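PDB 5MZ5: ALDH21) from Physcomitrella patens subsp. patens, which oxidises succinic semialdehyde with NADP(+) as cofactor and may also act as a non-phosphorylating glyceraldehyde-3-phosphate dehydrogenase. Local coordinates for residues Q72-H75 against K76-D79; V108-L111 against K112-E116. All blocks are in the same frame, centred on the assembly; numbering follows the deposited sequence.

Contact 1 of 2, residues Q72-H75 against K76-D79; sequences QATH and KDID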
loop_
_atom_site.group_PDB
_atom_site.type_symbol
_atom_site.label_atom_id
_atom_site.label_comp_id
_atom_site.label_asym_id
_atom_site.label_seq_id
_atom_site.Cartn_x
_atom_site.Cartn_y
_atom_site.Cartn_z
ATOM N N GLN A 72 -28.721 22.650 28.346
ATOM C CA GLN A 72 -29.372 21.835 27.330
ATOM C C GLN A 72 -29.583 22.698 26.094
ATOM O O GLN A 72 -30.143 23.790 26.199
ATOM C CB GLN A 72 -30.689 21.223 27.830
ATOM C CG GLN A 72 -31.205 20.142 26.887
ATOM C CD GLN A 72 -32.351 19.377 27.474
ATOM O OE1 GLN A 72 -33.507 19.818 27.449
ATOM N NE2 GLN A 72 -32.058 18.179 27.953
ATOM N N ALA A 73 -29.102 22.216 24.933
ATOM C CA ALA A 73 -29.219 22.941 23.667
ATOM C C ALA A 73 -30.652 22.956 23.162
ATOM O O ALA A 73 -31.371 21.962 23.280
ATOM C CB ALA A 73 -28.298 22.327 22.614
ATOM N N THR A 74 -31.070 24.091 22.606
ATOM C CA THR A 74 -32.409 24.208 22.021
ATOM C C THR A 74 -32.315 23.748 20.558
ATOM O O THR A 74 -31.213 23.521 20.045
ATOM C CB THR A 74 -32.937 25.649 22.117
ATOM O OG1 THR A 74 -32.116 26.506 21.322
ATOM C CG2 THR A 74 -33.036 26.166 23.570
ATOM N N HIS A 75 -33.460 23.659 19.885
ATOM C CA HIS A 75 -33.567 23.324 18.469
ATOM C C HIS A 75 -32.793 24.358 17.621
ATOM O O HIS A 75 -32.124 23.975 16.662
ATOM C CB HIS A 75 -35.040 23.294 18.067
ATOM C CG HIS A 75 -35.263 22.800 16.678
ATOM N ND1 HIS A 75 -35.212 23.660 15.582
ATOM C CD2 HIS A 75 -35.516 21.543 16.243
ATOM C CE1 HIS A 75 -35.415 22.895 14.521
ATOM N NE2 HIS A 75 -35.604 21.612 14.868
ATOM N N LYS A 76 -32.896 25.657 17.990
ATOM C CA LYS A 76 -32.215 26.750 17.315
ATOM C C LYS A 76 -30.693 26.592 17.429
ATOM O O LYS A 76 -30.002 26.829 16.438
ATOM C CB LYS A 76 -32.681 28.118 17.836
ATOM C CG LYS A 76 -32.339 29.261 16.886
ATOM C CD LYS A 76 -31.920 30.519 17.639
ATOM C CE LYS A 76 -31.746 31.717 16.738
ATOM N NZ LYS A 76 -30.535 31.604 15.887
ATOM N N ASP A 77 -30.185 26.151 18.613
ATOM C CA ASP A 77 -28.764 25.890 18.840
ATOM C C ASP A 77 -28.252 24.818 17.880
ATOM O O ASP A 77 -27.207 25.017 17.254
ATOM C CB ASP A 77 -28.491 25.461 20.297
ATOM C CG ASP A 77 -28.742 26.523 21.348
ATOM O OD1 ASP A 77 -28.566 27.731 21.037
ATOM O OD2 ASP A 77 -29.094 26.150 22.489
ATOM N N ILE A 78 -29.010 23.704 17.726
ATOM C CA ILE A 78 -28.636 22.604 16.825
ATOM C C ILE A 78 -28.595 23.095 15.367
ATOM O O ILE A 78 -27.621 22.819 14.667
ATOM C CB ILE A 78 -29.502 21.333 17.038
ATOM C CG1 ILE A 78 -29.478 20.894 18.518
ATOM C CG2 ILE A 78 -29.017 20.177 16.146
ATOM C CD1 ILE A 78 -30.764 20.268 18.959
ATOM N N ASP A 79 -29.617 23.875 14.941
ATOM C CA ASP A 79 -29.652 24.468 13.603
ATOM C C ASP A 79 -28.440 25.350 13.338
ATOM O O ASP A 79 -27.830 25.238 12.281
ATOM C CB ASP A 79 -30.928 25.283 13.392
ATOM C CG ASP A 79 -32.021 24.497 12.727
ATOM O OD1 ASP A 79 -31.699 23.669 11.842
ATOM O OD2 ASP A 79 -33.207 24.716 13.077
#

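Contact 2 of 2, residues V108-L111 against K112-E116; sequences VAEL and KNRFE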
loop_
_atom_site.group_PDB
_atom_site.type_symbol
_atom_site.label_atom_id
_atom_site.label_comp_id
_atom_site.label_asym_id
_atom_site.label_seq_id
_atom_site.Cartn_x
_atom_site.Cartn_y
_atom_site.Cartn_z
ATOM N N VAL A 108 -3.489 16.104 22.728
ATOM C CA VAL A 108 -2.623 15.133 23.422
ATOM C C VAL A 108 -1.958 15.793 24.661
ATOM O O VAL A 108 -2.063 15.246 25.765
ATOM C CB VAL A 108 -1.584 14.492 22.455
ATOM C CG1 VAL A 108 -0.490 13.731 23.207
ATOM C CG2 VAL A 108 -2.266 13.584 21.436
ATOM N N ALA A 109 -1.359 16.993 24.475
ATOM C CA ALA A 109 -0.687 17.777 25.515
ATOM C C ALA A 109 -1.633 18.196 26.648
ATOM O O ALA A 109 -1.266 18.089 27.821
ATOM C CB ALA A 109 -0.003 19.002 24.910
ATOM N N GLU A 110 -2.855 18.627 26.300
ATOM C CA GLU A 110 -3.866 19.019 27.287
ATOM C C GLU A 110 -4.435 17.824 28.064
ATOM O O GLU A 110 -4.683 17.961 29.262
ATOM C CB GLU A 110 -4.966 19.866 26.655
ATOM C CG GLU A 110 -4.822 21.356 26.936
ATOM C CD GLU A 110 -5.286 21.798 28.314
ATOM O OE1 GLU A 110 -6.516 21.883 28.528
ATOM O OE2 GLU A 110 -4.420 22.083 29.173
ATOM N N LEU A 111 -4.608 16.654 27.400
ATOM C CA LEU A 111 -5.061 15.420 28.062
ATOM C C LEU A 111 -4.036 14.935 29.095
ATOM O O LEU A 111 -4.419 14.518 30.181
ATOM C CB LEU A 111 -5.378 14.301 27.063
ATOM C CG LEU A 111 -6.582 14.497 26.137
ATOM C CD1 LEU A 111 -6.514 13.550 24.958
ATOM C CD2 LEU A 111 -7.895 14.327 26.870
ATOM N N LYS A 112 -2.735 15.031 28.771
ATOM C CA LYS A 112 -1.652 14.639 29.679
ATOM C C LYS A 112 -1.602 15.552 30.905
ATOM O O LYS A 112 -1.403 15.077 32.021
ATOM C CB LYS A 112 -0.302 14.665 28.948
ATOM C CG LYS A 112 -0.129 13.534 27.952
ATOM C CD LYS A 112 1.179 13.671 27.209
ATOM C CE LYS A 112 1.417 12.510 26.263
ATOM N NZ LYS A 112 2.540 12.791 25.336
ATOM N N ASN A 113 -1.802 16.860 30.681
ATOM C CA ASN A 113 -1.771 17.925 31.673
ATOM C C ASN A 113 -2.936 17.851 32.666
ATOM O O ASN A 113 -2.766 18.173 33.840
ATOM C CB ASN A 113 -1.774 19.275 30.945
ATOM C CG ASN A 113 -1.286 20.420 31.784
ATOM O OD1 ASN A 113 -0.127 20.462 32.216
ATOM N ND2 ASN A 113 -2.162 21.385 32.018
ATOM N N ARG A 114 -4.119 17.444 32.184
ATOM C CA ARG A 114 -5.341 17.336 32.977
ATOM C C ARG A 114 -5.717 15.860 33.245
ATOM O O ARG A 114 -6.857 15.589 33.589
ATOM C CB ARG A 114 -6.494 18.064 32.245
ATOM C CG ARG A 114 -6.300 19.581 32.112
ATOM C CD ARG A 114 -7.410 20.222 31.301
ATOM N NE ARG A 114 -8.686 20.252 32.014
ATOM C CZ ARG A 114 -9.814 20.748 31.522
ATOM N NH1 ARG A 114 -9.845 21.264 30.296
ATOM N NH2 ARG A 114 -10.928 20.720 32.242
ATOM N N PHE A 115 -4.746 14.924 33.112
ATOM C CA PHE A 115 -4.927 13.469 33.252
ATOM C C PHE A 115 -5.820 13.017 34.436
ATOM O O PHE A 115 -6.856 12.393 34.203
ATOM C CB PHE A 115 -3.571 12.738 33.300
ATOM C CG PHE A 115 -3.684 11.232 33.188
ATOM C CD1 PHE A 115 -3.839 10.441 34.325
ATOM C CD2 PHE A 115 -3.589 10.601 31.954
ATOM C CE1 PHE A 115 -3.944 9.046 34.220
ATOM C CE2 PHE A 115 -3.696 9.210 31.851
ATOM C CZ PHE A 115 -3.869 8.441 32.982
ATOM N N GLU A 116 -5.379 13.271 35.687
ATOM C CA GLU A 116 -6.086 12.858 36.897
ATOM C C GLU A 116 -7.462 13.471 37.008
ATOM O O GLU A 116 -8.404 12.758 37.345
ATOM C CB GLU A 116 -5.244 13.105 38.164
ATOM C CG GLU A 116 -5.772 12.380 39.405
ATOM C CD GLU A 116 -5.973 10.873 39.306
ATOM O OE1 GLU A 116 -6.808 10.342 40.071
ATOM O OE2 GLU A 116 -5.289 10.218 38.486
#

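Contact 1 of 2, residues Q72-H75 against K76-D79
Thr74 and Asp77 meet where the chain leaves strand 66-71 and winds into helix 75-94: the backbone is extended through Thr74 and helical from His75 on, with Ile78 N bonded to Thr74 O (3.2 Å) and Asp79 N to His75 O (3.0 Å). The side chain of Asp77 reaches back to Thr74. Its CG stands anti to the carbonyl carbon (chi1 -66°), which sets the carboxylate beside the N-terminal start of the turn, where OD2 accepts from Thr74 N at 2.9 Å. The N-H points almost straight at the oxygen (170°) but reaches it from above the carboxylate plane. In return Thr74 OG1, turned between its own N and carbonyl carbon (chi1 65°), receives a weak bond from Asp77 N at 3.3 Å. Arg53 NE adds a salt bridge to the same OD2, so a buried carboxylate oxygen is held by both a backbone amide and a guanidinium group. Ala73 CB packs against Asp77 CB at 3.9 Å, on the inner side that Ile42 and Leu242 also line. Farther along, the His75 ring and the Asp79 carboxylate stand nearly perpendicular, with CE1 of His75 3.2 Å from OD2 of Asp79, while OD1 of Asp79 is engaged by Arg257. Ile78 lays CD1 against Thr74 O and touches Met251 and Phe252 of helix 251-254. Reciprocal bonding between the N-cap residue and the residue three places on is the capping box, here starting the helix that follows strand 66-71 in this aldehyde dehydrogenase.

Contact 2 of 2, residues V108-L111 against K112-E116
Lys112 lies alongside Val108, its chain extended beyond CG and pointing the same way, so that CE rests 3.8 Å from CG1 of Val108. Beneath the side chains the last turn of helix 97-113 is closely bonded: Lys112 N reaches Val108 O at 3.1 Å, Asn113 N reaches Ala109 O, and Arg114 N reaches Glu110 O at 3.0 Å. Leu111 and Val108 are buried against helix 130-151, Leu111 also touching Leu224 of helix 219-229. The exposed side, with Ala109, Lys112 and Asn113, is looser; there ND2 of Asn113 stays 3.7 Å from OE2 of Glu110. Glu110, bent at chi2 (-79°), brings OE1 to 3.4 Å from CD of Arg114, at the edge of the guanidinium and in its plane, but the salt bridge to NH1 is long at 3.8 Å. Both groups have stronger partners: OE1 of Glu110 pairs with Lys230, and NH2 of Arg114 with Glu117 and Glu226. Arg114 leaves helical geometry before helix 115-126 begins. These pairs set Glu110 and Arg114 in a chain of alternating acids and bases, which implies that the two interact mainly through longer-range electrostatics; the surrounding bases probably favour the carboxylate form of Glu110.

Overall arrangement
Contacts 1 and 2 mark opposite events in consecutive helices: residues 72-79 start helix 75-94, whereas residues 108-116 end helix 97-113 and pass into helix 115-126. They do not touch; their centres lie about 30 Å apart and their nearest atoms about 18 Å. Both are partly buried; contact 1 also buries a charged residue, Asp77, while the buried residues of contact 2, Val108 and Leu111, are apolar. In contact 1 two side chains each bond a main-chain amide, one weakly, whereas the three hydrogen bonds across contact 2 are all main-chain helical ones. Both send charges to outside partners, but contact 1 packs on strand 38-44 and helix 251-254, contact 2 on helices 130-151 and 219-229.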